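Local structure of INRS (Synechocystis sp., 5FMN) at residues 41-46 against 54-59; 34-39 against 61-66; 27-32 against 72-77. The protein acts as a nickel-responsive transcriptional regulator of the CsoR-like family, and probably represses transcription by binding the regulatory DNA of its target genes. One frame throughout, in Å; residues are numbered along the deposited sequence.

Contact 1 (41-46 against 54-59); sequences RGVKTM and PEVLIQ
Val43 and Met46 of helix 41-46 meet Glu55, Val56 and Gln59 of helix 54-59. No hydrogen bond crosses the contact; it is made by packing alone. The two valines make one apolar pair. Val43 CG1 and Val56 CG1 stand 4.2 Å apart, a loose methyl-to-methyl touch. Both residues are buried. Val43 also packs on Leu33, and Val56 on Ile74, both of the second subunit.

Met46 reaches furthest across. Its chain runs straight out to SD and then bends at the last torsion (chi3 64°). This turn carries CE onto the backbone of the other helix. Met46 CE lies 3.5 Å from both Glu55 O and Val56 N. The same methyl touches two side chains: Met46 CE is 3.7 Å from Glu55 CB and equally near Val56 CG2, the other apolar pair. Shortening Met46 to an alanine removes both SD and CE, which would probably open a gap over the Glu55-Val56 backbone and leave the Gln59 chain without that neighbour.

The two segments run antiparallel at 173°, with axes 9.9 Å apart. They form the closed end of a helical hairpin, next to the short turn between helix 26-48 and helix 53-89. In the CsoR family two such hairpins combine into an antiparallel four-helix bundle.

Gln59 gives its aliphatic part to the contact. Met46 SD sits 3.9 Å from Gln59 CG, and these two side chains cross at about a right angle. Val43 CG2 lies 4.0 Å from Gln59 CB, with the side chains passing in opposite directions. Beyond CG the glutamine bends (chi2 53°), and its amide leads off to pack near His39. Turned from this contact to the second subunit, Arg41 and Lys44 form salt bridges to its Glu37.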
ATOM      1  N   ARG B  41      -8.260 -10.191  18.681  1.00 36.77           N
ATOM      2  CA  ARG B  41      -8.127 -10.697  20.042  1.00 40.84           C
ATOM      3  C   ARG B  41      -7.081 -11.843  20.092  1.00 42.31           C
ATOM      4  O   ARG B  41      -6.224 -11.891  20.993  1.00 43.38           O
ATOM      5  CB  ARG B  41      -9.524 -11.130  20.491  1.00 41.63           C
ATOM      6  CG  ARG B  41      -9.768 -11.038  21.956  1.00 40.13           C
ATOM      7  CD  ARG B  41     -11.193 -11.428  22.251  1.00 42.15           C
ATOM      8  NE  ARG B  41     -11.382 -11.539  23.688  1.00 43.09           N
ATOM      9  CZ  ARG B  41     -11.617 -10.519  24.499  1.00 46.11           C
ATOM     10  NH1 ARG B  41     -11.732  -9.277  24.016  1.00 45.41           N
ATOM     11  NH2 ARG B  41     -11.783 -10.747  25.798  1.00 46.98           N
ATOM     12  N   GLY B  42      -7.047 -12.669  19.044  1.00 42.19           N
ATOM     13  CA  GLY B  42      -5.998 -13.676  18.873  1.00 44.56           C
ATOM     14  C   GLY B  42      -4.577 -13.139  18.800  1.00 42.41           C
ATOM     15  O   GLY B  42      -3.672 -13.689  19.411  1.00 52.30           O
ATOM     16  N   VAL B  43      -4.373 -12.072  18.040  1.00 49.22           N
ATOM     17  CA  VAL B  43      -3.078 -11.380  18.012  1.00 48.47           C
ATOM     18  C   VAL B  43      -2.674 -10.889  19.407  1.00 49.03           C
ATOM     19  O   VAL B  43      -1.486 -10.898  19.744  1.00 50.25           O
ATOM     20  CB  VAL B  43      -3.102 -10.190  17.030  1.00 53.77           C
ATOM     21  CG1 VAL B  43      -1.793  -9.397  17.057  1.00 46.72           C
ATOM     22  CG2 VAL B  43      -3.372 -10.671  15.612  1.00 56.07           C
ATOM     23  N   LYS B  44      -3.653 -10.463  20.200  1.00 48.67           N
ATOM     24  CA  LYS B  44      -3.385  -9.923  21.542  1.00 61.82           C
ATOM     25  C   LYS B  44      -2.886 -11.018  22.483  1.00 60.01           C
ATOM     26  O   LYS B  44      -1.860 -10.858  23.143  1.00 60.06           O
ATOM     27  CB  LYS B  44      -4.616  -9.221  22.100  1.00 58.75           C
ATOM     28  CG  LYS B  44      -4.439  -8.732  23.520  1.00 65.95           C
ATOM     29  CD  LYS B  44      -5.478  -7.681  23.911  1.00 56.34           C
ATOM     30  CE  LYS B  44      -6.874  -8.056  23.442  1.00 51.30           C
ATOM     31  NZ  LYS B  44      -7.926  -7.608  24.374  1.00 47.66           N
ATOM     32  N   THR B  45      -3.588 -12.141  22.497  1.00 53.80           N
ATOM     33  CA  THR B  45      -3.100 -13.340  23.165  1.00 57.17           C
ATOM     34  C   THR B  45      -1.664 -13.725  22.778  1.00 56.36           C
ATOM     35  O   THR B  45      -0.857 -14.038  23.640  1.00 65.09           O
ATOM     36  CB  THR B  45      -4.036 -14.522  22.880  1.00 70.49           C
ATOM     37  OG1 THR B  45      -5.288 -14.298  23.537  1.00 66.18           O
ATOM     38  CG2 THR B  45      -3.446 -15.836  23.375  1.00 76.56           C
ATOM     39  N   MET B  46      -1.338 -13.685  21.493  1.00 57.03           N
ATOM     40  CA  MET B  46       0.011 -14.045  21.038  1.00 60.51           C
ATOM     41  C   MET B  46       1.076 -13.135  21.637  1.00 61.23           C
ATOM     42  O   MET B  46       2.198 -13.548  21.891  1.00 73.45           O
ATOM     43  CB  MET B  46       0.129 -13.955  19.507  1.00 65.06           C
ATOM     44  CG  MET B  46      -0.517 -15.104  18.746  1.00 66.25           C
ATOM     45  SD  MET B  46      -0.265 -14.990  16.953  1.00 76.39           S
ATOM     46  CE  MET B  46       1.515 -15.148  16.831  1.00 93.04           C
ATOM     47  N   PRO B  54       7.917 -12.597  13.896  1.00 71.48           N
ATOM     48  CA  PRO B  54       7.409 -12.980  12.566  1.00 71.49           C
ATOM     49  C   PRO B  54       6.068 -13.703  12.584  1.00 66.73           C
ATOM     50  O   PRO B  54       5.249 -13.461  11.693  1.00 67.43           O
ATOM     51  CB  PRO B  54       8.488 -13.932  12.035  1.00 82.84           C
ATOM     52  CG  PRO B  54       9.740 -13.501  12.721  1.00 74.21           C
ATOM     53  CD  PRO B  54       9.342 -12.952  14.064  1.00 67.67           C
ATOM     54  N   GLU B  55       5.860 -14.577  13.574  1.00 61.89           N
ATOM     55  CA  GLU B  55       4.543 -15.205  13.803  1.00 76.98           C
ATOM     56  C   GLU B  55       3.447 -14.173  14.065  1.00 70.52           C
ATOM     57  O   GLU B  55       2.332 -14.303  13.552  1.00 68.77           O
ATOM     58  CB  GLU B  55       4.562 -16.182  14.992  1.00 78.85           C
ATOM     59  CG  GLU B  55       5.345 -17.463  14.776  1.00 89.17           C
ATOM     60  CD  GLU B  55       5.226 -18.429  15.959  1.00102.21           C
ATOM     61  OE1 GLU B  55       4.380 -18.205  16.857  1.00 79.56           O
ATOM     62  OE2 GLU B  55       5.961 -19.444  15.978  1.00102.30           O
ATOM     63  N   VAL B  56       3.746 -13.189  14.914  1.00 59.52           N
ATOM     64  CA  VAL B  56       2.783 -12.147  15.250  1.00 63.29           C
ATOM     65  C   VAL B  56       2.459 -11.322  13.999  1.00 63.53           C
ATOM     66  O   VAL B  56       1.273 -11.094  13.693  1.00 56.40           O
ATOM     67  CB  VAL B  56       3.273 -11.242  16.407  1.00 63.29           C
ATOM     68  CG1 VAL B  56       2.322 -10.066  16.626  1.00 57.87           C
ATOM     69  CG2 VAL B  56       3.389 -12.039  17.697  1.00 56.77           C
ATOM     70  N   LEU B  57       3.493 -10.953  13.241  1.00 52.98           N
ATOM     71  CA  LEU B  57       3.300 -10.170  12.008  1.00 56.83           C
ATOM     72  C   LEU B  57       2.511 -10.908  10.921  1.00 62.93           C
ATOM     73  O   LEU B  57       1.759 -10.268  10.154  1.00 56.75           O
ATOM     74  CB  LEU B  57       4.638  -9.677  11.439  1.00 53.91           C
ATOM     75  CG  LEU B  57       5.352  -8.621  12.294  1.00 57.93           C
ATOM     76  CD1 LEU B  57       6.709  -8.273  11.717  1.00 59.93           C
ATOM     77  CD2 LEU B  57       4.515  -7.363  12.444  1.00 55.21           C
ATOM     78  N   ILE B  58       2.700 -12.226  10.849  1.00 57.43           N
ATOM     79  CA  ILE B  58       1.936 -13.082   9.943  1.00 59.70           C
ATOM     80  C   ILE B  58       0.445 -13.013  10.262  1.00 52.41           C
ATOM     81  O   ILE B  58      -0.391 -12.958   9.358  1.00 54.78           O
ATOM     82  CB  ILE B  58       2.434 -14.554  10.022  1.00 70.98           C
ATOM     83  CG1 ILE B  58       3.704 -14.736   9.175  1.00 83.09           C
ATOM     84  CG2 ILE B  58       1.355 -15.529   9.563  1.00 61.79           C
ATOM     85  CD1 ILE B  58       4.668 -15.789   9.695  1.00 90.43           C
ATOM     86  N   GLN B  59       0.120 -13.035  11.548  1.00 47.45           N
ATOM     87  CA  GLN B  59      -1.269 -12.928  12.007  1.00 57.77           C
ATOM     88  C   GLN B  59      -1.905 -11.505  11.781  1.00 53.17           C
ATOM     89  O   GLN B  59      -3.040 -11.377  11.313  1.00 55.59           O
ATOM     90  CB  GLN B  59      -1.335 -13.356  13.482  1.00 61.21           C
ATOM     91  CG  GLN B  59      -2.548 -14.201  13.846  1.00 70.06           C
ATOM     92  CD  GLN B  59      -2.734 -15.416  12.970  1.00 76.60           C
ATOM     93  OE1 GLN B  59      -1.772 -16.049  12.477  1.00 70.97           O
ATOM     94  NE2 GLN B  59      -3.996 -15.738  12.743  1.00 79.63           N
TER

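Contact 2 (34-39 against 61-66); sequences SRIEGH and AAVRGA
Ile36 packs against Ala66 and Val63 across the middle of the helical hairpin. Its side chain divides at CB into two branches with different partners. The short branch, CG2, lies anti to the backbone N. It comes only loosely near the second helix, with Ile36 CG2 4.5 Å from Val63 CG1. The long branch does more. Its first atom, CG1, leaves CB anti to the carbonyl carbon (chi1 -74°). That places Ile36 CG1 3.7 Å from Ala66 CB, a close apolar touch. The tip, CD1, continues in extended form and lies against the backbone. Ile36 CD1 is 3.6 Å from Ala66 O and 4.0 Å from Ala66 CB. The end of the isoleucine therefore rests on the methyl and the carbonyl of one residue. Ile36 also touches Val70, one turn further along the same helix.

One turn on from Ile36, His39 meets Val63. The nearest atoms are His39 CB and Val63 CG2, 3.9 Å apart. His39 ND1 is 4.0 Å from the same Val63 CG2, which approaches the ring obliquely. The histidine and valine chains run antiparallel alongside one another. Within its own helix the ring has Arg35 O at its edge and in its plane. No hydrogen bond joins the two segments.

The second subunit comes up to the same isoleucine: its Ile40 packs on Ile36. Arg64, which takes no part in this contact, forms a salt bridge through NH1 to Asp68 of that subunit. The axes run antiparallel at 165° and lie 9.9 Å apart. Both helices belong to the metal-sensitive repressor domain. This is the packing of neighbouring helices in an antiparallel four-helix bundle, here the paired hairpins of two subunits within a CsoR-like tetramer.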
ATOM      1  N   SER B  34     -17.153  -9.693  12.857  1.00 39.92           N
ATOM      2  CA  SER B  34     -16.986 -10.460  14.094  1.00 40.04           C
ATOM      3  C   SER B  34     -15.803 -11.349  14.039  1.00 38.34           C
ATOM      4  O   SER B  34     -15.057 -11.388  14.998  1.00 40.45           O
ATOM      5  CB  SER B  34     -18.231 -11.271  14.397  1.00 42.89           C
ATOM      6  OG  SER B  34     -19.285 -10.347  14.675  1.00 50.55           O
ATOM      7  N   ARG B  35     -15.573 -11.967  12.874  1.00 42.40           N
ATOM      8  CA  ARG B  35     -14.375 -12.797  12.651  0.50 41.53           C
ATOM      9  C   ARG B  35     -13.097 -11.990  12.757  1.00 43.01           C
ATOM     10  O   ARG B  35     -12.100 -12.453  13.297  1.00 42.99           O
ATOM     11  CB  ARG B  35     -14.398 -13.484  11.274  0.50 42.35           C
ATOM     12  CG  ARG B  35     -15.203 -14.777  11.193  0.50 45.66           C
ATOM     13  CD  ARG B  35     -15.030 -15.432   9.838  0.50 43.02           C
ATOM     14  NE  ARG B  35     -14.793 -16.883   9.877  0.50 48.63           N
ATOM     15  CZ  ARG B  35     -13.683 -17.479   9.421  0.50 46.70           C
ATOM     16  NH1 ARG B  35     -12.704 -16.748   8.887  0.50 39.90           N
ATOM     17  NH2 ARG B  35     -13.547 -18.806   9.506  0.50 36.38           N
ATOM     18  N   ILE B  36     -13.114 -10.782  12.227  1.00 46.39           N
ATOM     19  CA  ILE B  36     -11.935  -9.896  12.287  1.00 42.95           C
ATOM     20  C   ILE B  36     -11.619  -9.446  13.715  1.00 38.81           C
ATOM     21  O   ILE B  36     -10.458  -9.465  14.144  1.00 32.19           O
ATOM     22  CB  ILE B  36     -12.188  -8.683  11.403  1.00 38.62           C
ATOM     23  CG1 ILE B  36     -12.068  -9.107   9.956  1.00 39.85           C
ATOM     24  CG2 ILE B  36     -11.264  -7.547  11.751  1.00 37.79           C
ATOM     25  CD1 ILE B  36     -12.594  -8.059   8.994  1.00 44.28           C
ATOM     26  N   GLU B  37     -12.669  -9.131  14.466  1.00 33.40           N
ATOM     27  CA  GLU B  37     -12.578  -8.879  15.910  1.00 39.29           C
ATOM     28  C   GLU B  37     -11.926 -10.033  16.695  1.00 41.59           C
ATOM     29  O   GLU B  37     -11.018  -9.821  17.507  1.00 39.93           O
ATOM     30  CB  GLU B  37     -13.995  -8.631  16.461  1.00 43.77           C
ATOM     31  CG  GLU B  37     -14.030  -7.819  17.731  1.00 46.19           C
ATOM     32  CD  GLU B  37     -15.342  -7.963  18.462  1.00 48.05           C
ATOM     33  OE1 GLU B  37     -16.396  -7.970  17.778  1.00 35.54           O
ATOM     34  OE2 GLU B  37     -15.302  -8.054  19.718  1.00 40.93           O
ATOM     35  N   GLY B  38     -12.425 -11.253  16.463  1.00 48.67           N
ATOM     36  CA  GLY B  38     -11.861 -12.467  17.080  1.00 50.56           C
ATOM     37  C   GLY B  38     -10.403 -12.693  16.712  1.00 45.58           C
ATOM     38  O   GLY B  38      -9.616 -13.175  17.501  1.00 47.33           O
ATOM     39  N   HIS B  39     -10.051 -12.303  15.507  1.00 45.10           N
ATOM     40  CA  HIS B  39      -8.706 -12.449  15.005  1.00 50.77           C
ATOM     41  C   HIS B  39      -7.755 -11.438  15.611  1.00 46.49           C
ATOM     42  O   HIS B  39      -6.584 -11.737  15.826  1.00 40.99           O
ATOM     43  CB  HIS B  39      -8.735 -12.234  13.513  1.00 59.26           C
ATOM     44  CG  HIS B  39      -8.358 -13.433  12.725  1.00 78.60           C
ATOM     45  ND1 HIS B  39      -7.055 -13.720  12.380  1.00 86.11           N
ATOM     46  CD2 HIS B  39      -9.128 -14.414  12.193  1.00 75.48           C
ATOM     47  CE1 HIS B  39      -7.040 -14.830  11.665  1.00105.87           C
ATOM     48  NE2 HIS B  39      -8.280 -15.277  11.551  1.00105.79           N
ATOM     49  N   ALA B  61      -0.926  -9.458   9.358  1.00 49.18           N
ATOM     50  CA  ALA B  61      -1.140  -9.428   7.899  1.00 47.77           C
ATOM     51  C   ALA B  61      -2.488 -10.061   7.509  1.00 47.19           C
ATOM     52  O   ALA B  61      -3.222  -9.533   6.670  1.00 40.77           O
ATOM     53  CB  ALA B  61       0.008 -10.147   7.187  1.00 49.52           C
ATOM     54  N   ALA B  62      -2.817 -11.189   8.133  1.00 51.52           N
ATOM     55  CA  ALA B  62      -4.067 -11.906   7.830  1.00 50.85           C
ATOM     56  C   ALA B  62      -5.277 -11.061   8.222  1.00 56.67           C
ATOM     57  O   ALA B  62      -6.290 -11.056   7.533  1.00 61.05           O
ATOM     58  CB  ALA B  62      -4.106 -13.233   8.582  1.00 43.40           C
ATOM     59  N   VAL B  63      -5.175 -10.397   9.371  1.00 56.11           N
ATOM     60  CA  VAL B  63      -6.204  -9.475   9.818  1.00 52.70           C
ATOM     61  C   VAL B  63      -6.367  -8.302   8.820  1.00 44.28           C
ATOM     62  O   VAL B  63      -7.470  -7.930   8.442  1.00 40.75           O
ATOM     63  CB  VAL B  63      -5.834  -8.868  11.186  1.00 56.28           C
ATOM     64  CG1 VAL B  63      -6.809  -7.761  11.542  1.00 52.01           C
ATOM     65  CG2 VAL B  63      -5.807  -9.927  12.264  1.00 59.84           C
ATOM     66  N   ARG B  64      -5.258  -7.711   8.415  1.00 37.22           N
ATOM     67  CA  ARG B  64      -5.302  -6.661   7.431  1.00 42.90           C
ATOM     68  C   ARG B  64      -5.914  -7.162   6.104  1.00 42.98           C
ATOM     69  O   ARG B  64      -6.750  -6.490   5.500  1.00 40.30           O
ATOM     70  CB  ARG B  64      -3.902  -6.064   7.206  1.00 53.65           C
ATOM     71  CG  ARG B  64      -3.856  -5.198   5.970  1.00 60.40           C
ATOM     72  CD  ARG B  64      -3.007  -3.947   5.951  1.00 70.95           C
ATOM     73  NE  ARG B  64      -3.320  -3.341   4.655  1.00 78.43           N
ATOM     74  CZ  ARG B  64      -2.924  -2.146   4.253  1.00 71.65           C
ATOM     75  NH1 ARG B  64      -2.214  -1.352   5.049  1.00 68.69           N
ATOM     76  NH2 ARG B  64      -3.276  -1.731   3.046  1.00 85.48           N
ATOM     77  N   GLY B  65      -5.545  -8.359   5.680  1.00 39.21           N
ATOM     78  CA  GLY B  65      -6.149  -8.951   4.485  1.00 39.43           C
ATOM     79  C   GLY B  65      -7.643  -9.107   4.622  1.00 38.70           C
ATOM     80  O   GLY B  65      -8.395  -8.756   3.705  1.00 44.85           O
ATOM     81  N   ALA B  66      -8.082  -9.576   5.785  1.00 36.48           N
ATOM     82  CA  ALA B  66      -9.518  -9.751   6.044  1.00 39.09           C
ATOM     83  C   ALA B  66     -10.258  -8.435   6.010  1.00 42.34           C
ATOM     84  O   ALA B  66     -11.411  -8.377   5.588  1.00 45.99           O
ATOM     85  CB  ALA B  66      -9.760 -10.418   7.393  1.00 37.46           C
TER

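Contact 3 (27-32 against 72-77); sequences QKLVNR and RLILDD
Leu73 and Ile74 of segment 72-77 meet Arg32 and Leu29 of segment 27-32. This is the end of the hairpin far from its turn, a thinner surface contact, with Leu29 CA and Ile74 CA 8.4 Å apart. Arg72 takes no part in it. It grips Asp76 side-on with two nitrogens, both to one oxygen. Arg72 NE to Asp76 OD1 is 2.9 Å, with an N-H...O angle of 160°. The bond from Arg72 NH2 to Asp76 OD1 is longer, at 3.2 Å. Asp76 OD1 lies in the guanidinium plane, and the two bonds help to fix how that group is turned.

Leu73 CD1 lies over one face of the Arg32 guanidinium, offset toward the rim, 3.5 Å from Arg32 NE. Arg32 arrives with its chain extended from CG to NE, at about a right angle to the leucine. Its charge is met by Glu24, which pairs with Arg32 NH1.

Ile74 offers its long branch. Ile74 CG1 is 3.7 Å from Leu29 CD2, and the two side chains cross obliquely. Asp77 closes the segment near His21 and Gln23 of the N-terminal loop.

Helix 53-89 has several neighbours here. Helix 26-48 lies against Leu73 and Ile74, and Cys53 of the second subunit also packs on Ile74. Leu75 packs on helix 92-106, and Arg72 forms a salt bridge to Asp104 of the third subunit.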
ATOM      1  N   GLN B  27     -26.179  -8.871   7.690  1.00 54.94           N
ATOM      2  CA  GLN B  27     -25.735  -9.958   8.563  1.00 59.68           C
ATOM      3  C   GLN B  27     -24.465 -10.681   8.065  1.00 54.83           C
ATOM      4  O   GLN B  27     -23.614 -11.020   8.864  1.00 45.32           O
ATOM      5  CB  GLN B  27     -26.893 -10.955   8.771  1.00 66.52           C
ATOM      6  CG  GLN B  27     -26.661 -12.060   9.778  1.00 89.45           C
ATOM      7  CD  GLN B  27     -25.834 -13.223   9.226  1.00106.21           C
ATOM      8  OE1 GLN B  27     -26.299 -13.930   8.346  1.00112.75           O
ATOM      9  NE2 GLN B  27     -24.610 -13.429   9.744  1.00117.76           N
ATOM     10  N   LYS B  28     -24.308 -10.890   6.766  1.00 54.68           N
ATOM     11  CA  LYS B  28     -23.058 -11.470   6.272  1.00 52.79           C
ATOM     12  C   LYS B  28     -21.854 -10.545   6.579  1.00 54.40           C
ATOM     13  O   LYS B  28     -20.805 -11.007   7.025  1.00 53.07           O
ATOM     14  CB  LYS B  28     -23.147 -11.797   4.784  1.00 64.43           C
ATOM     15  N   LEU B  29     -22.027  -9.236   6.431  1.00 43.56           N
ATOM     16  CA  LEU B  29     -20.951  -8.289   6.761  1.00 47.34           C
ATOM     17  C   LEU B  29     -20.638  -8.250   8.266  1.00 43.98           C
ATOM     18  O   LEU B  29     -19.469  -8.121   8.650  1.00 39.76           O
ATOM     19  CB  LEU B  29     -21.314  -6.873   6.317  1.00 44.61           C
ATOM     20  CG  LEU B  29     -21.211  -6.371   4.885  1.00 49.70           C
ATOM     21  CD1 LEU B  29     -22.071  -5.111   4.803  1.00 49.23           C
ATOM     22  CD2 LEU B  29     -19.803  -6.100   4.406  1.00 53.06           C
ATOM     23  N   VAL B  30     -21.682  -8.228   9.094  1.00 36.47           N
ATOM     24  CA  VAL B  30     -21.515  -8.203  10.531  1.00 37.08           C
ATOM     25  C   VAL B  30     -20.699  -9.444  10.955  1.00 43.63           C
ATOM     26  O   VAL B  30     -19.773  -9.370  11.750  1.00 44.77           O
ATOM     27  CB  VAL B  30     -22.871  -8.177  11.228  1.00 39.06           C
ATOM     28  CG1 VAL B  30     -22.742  -8.585  12.698  1.00 46.58           C
ATOM     29  CG2 VAL B  30     -23.521  -6.803  11.101  1.00 39.59           C
ATOM     30  N   ASN B  31     -21.002 -10.560  10.321  1.00 43.69           N
ATOM     31  CA  ASN B  31     -20.280 -11.775  10.510  1.00 47.26           C
ATOM     32  C   ASN B  31     -18.803 -11.630  10.239  1.00 41.53           C
ATOM     33  O   ASN B  31     -17.969 -12.039  11.062  1.00 41.38           O
ATOM     34  CB  ASN B  31     -20.825 -12.822   9.544  1.00 58.90           C
ATOM     35  CG  ASN B  31     -20.768 -14.201  10.100  1.00 70.17           C
ATOM     36  OD1 ASN B  31     -19.703 -14.841  10.082  1.00 67.04           O
ATOM     37  ND2 ASN B  31     -21.918 -14.708  10.526  1.00 75.34           N
ATOM     38  N   ARG B  32     -18.476 -11.152   9.044  1.00 43.66           N
ATOM     39  CA  ARG B  32     -17.076 -11.027   8.637  1.00 43.87           C
ATOM     40  C   ARG B  32     -16.337 -10.121   9.615  1.00 41.93           C
ATOM     41  O   ARG B  32     -15.213 -10.405  10.020  1.00 41.21           O
ATOM     42  CB  ARG B  32     -16.976 -10.455   7.245  1.00 49.01           C
ATOM     43  CG  ARG B  32     -17.375 -11.425   6.151  1.00 55.79           C
ATOM     44  CD  ARG B  32     -17.085 -10.841   4.775  1.00 64.99           C
ATOM     45  NE  ARG B  32     -16.805 -11.874   3.766  1.00 71.09           N
ATOM     46  CZ  ARG B  32     -17.735 -12.535   3.079  1.00 71.36           C
ATOM     47  NH1 ARG B  32     -19.044 -12.320   3.264  1.00 77.53           N
ATOM     48  NH2 ARG B  32     -17.352 -13.426   2.193  1.00 72.93           N
ATOM     49  N   ARG B  72     -13.573  -4.159   0.426  1.00 36.76           N
ATOM     50  CA  ARG B  72     -13.811  -4.395  -0.982  1.00 40.13           C
ATOM     51  C   ARG B  72     -15.280  -4.808  -1.239  1.00 41.07           C
ATOM     52  O   ARG B  72     -15.900  -4.325  -2.166  1.00 41.44           O
ATOM     53  CB  ARG B  72     -12.800  -5.418  -1.506  1.00 40.04           C
ATOM     54  CG  ARG B  72     -12.849  -5.699  -2.983  1.00 43.61           C
ATOM     55  CD  ARG B  72     -12.842  -4.452  -3.854  1.00 50.93           C
ATOM     56  NE  ARG B  72     -13.535  -4.748  -5.107  1.00 56.22           N
ATOM     57  CZ  ARG B  72     -12.994  -5.396  -6.141  1.00 55.65           C
ATOM     58  NH1 ARG B  72     -11.711  -5.730  -6.135  1.00 49.75           N
ATOM     59  NH2 ARG B  72     -13.733  -5.668  -7.210  1.00 56.68           N
ATOM     60  N   LEU B  73     -15.866  -5.584  -0.341  1.00 37.83           N
ATOM     61  CA  LEU B  73     -17.250  -5.980  -0.495  1.00 44.27           C
ATOM     62  C   LEU B  73     -18.191  -4.806  -0.360  1.00 41.16           C
ATOM     63  O   LEU B  73     -19.214  -4.734  -1.031  1.00 43.35           O
ATOM     64  CB  LEU B  73     -17.642  -7.037   0.547  1.00 46.85           C
ATOM     65  CG  LEU B  73     -17.099  -8.458   0.309  1.00 48.05           C
ATOM     66  CD1 LEU B  73     -17.471  -9.336   1.492  1.00 47.67           C
ATOM     67  CD2 LEU B  73     -17.617  -9.067  -0.995  1.00 53.71           C
ATOM     68  N   ILE B  74     -17.879  -3.911   0.555  1.00 41.60           N
ATOM     69  CA  ILE B  74     -18.737  -2.748   0.803  1.00 40.13           C
ATOM     70  C   ILE B  74     -18.701  -1.797  -0.383  1.00 40.96           C
ATOM     71  O   ILE B  74     -19.731  -1.245  -0.798  1.00 36.34           O
ATOM     72  CB  ILE B  74     -18.284  -1.969   2.069  1.00 42.93           C
ATOM     73  CG1 ILE B  74     -18.539  -2.810   3.324  1.00 48.24           C
ATOM     74  CG2 ILE B  74     -19.027  -0.641   2.175  1.00 38.91           C
ATOM     75  CD1 ILE B  74     -17.743  -2.378   4.535  1.00 55.18           C
ATOM     76  N   LEU B  75     -17.496  -1.635  -0.924  1.00 39.22           N
ATOM     77  CA  LEU B  75     -17.294  -0.881  -2.129  1.00 41.48           C
ATOM     78  C   LEU B  75     -17.997  -1.451  -3.366  1.00 39.62           C
ATOM     79  O   LEU B  75     -18.561  -0.696  -4.158  1.00 38.74           O
ATOM     80  CB  LEU B  75     -15.801  -0.737  -2.397  1.00 44.41           C
ATOM     81  CG  LEU B  75     -15.404   0.092  -3.617  1.00 49.33           C
ATOM     82  CD1 LEU B  75     -15.727   1.558  -3.364  1.00 52.23           C
ATOM     83  CD2 LEU B  75     -13.927  -0.096  -3.934  1.00 55.08           C
ATOM     84  N   ASP B  76     -17.904  -2.755  -3.574  1.00 40.29           N
ATOM     85  CA  ASP B  76     -18.614  -3.401  -4.691  1.00 40.98           C
ATOM     86  C   ASP B  76     -20.110  -3.129  -4.659  1.00 39.92           C
ATOM     87  O   ASP B  76     -20.678  -2.759  -5.685  1.00 40.28           O
ATOM     88  CB  ASP B  76     -18.373  -4.902  -4.673  1.00 43.99           C
ATOM     89  CG  ASP B  76     -17.000  -5.276  -5.204  1.00 48.84           C
ATOM     90  OD1 ASP B  76     -16.336  -4.362  -5.787  1.00 37.82           O
ATOM     91  OD2 ASP B  76     -16.619  -6.483  -5.051  1.00 46.21           O
ATOM     92  N   ASP B  77     -20.727  -3.238  -3.476  1.00 37.95           N
ATOM     93  CA  ASP B  77     -22.163  -2.966  -3.337  1.00 43.55           C
ATOM     94  C   ASP B  77     -22.500  -1.511  -3.604  1.00 36.01           C
ATOM     95  O   ASP B  77     -23.467  -1.228  -4.280  1.00 35.82           O
ATOM     96  CB  ASP B  77     -22.705  -3.395  -1.951  1.00 41.48           C
ATOM     97  CG  ASP B  77     -22.730  -4.927  -1.769  1.00 47.87           C
ATOM     98  OD1 ASP B  77     -22.783  -5.658  -2.781  1.00 56.30           O
ATOM     99  OD2 ASP B  77     -22.708  -5.410  -0.615  1.00 61.17           O
TER

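From the N terminus, helix 26-48 passes through 27-32, 34-39 and 41-46 in turn. After a short turn, helix 53-89 runs back and meets these segments in reverse order. Contact 1 closes the smallest loop. It is nested inside the loop of contact 2, which in turn is nested inside that of contact 3; none cross. Contacts 1 and 2 touch through Gln59 and His39 and through Val43 and Val63. Contact 3 adjoins contact 2 in sequence, its centre about 13 Å from that of contact 2. Together they tie both helices into one hairpin, and all three border the second subunit.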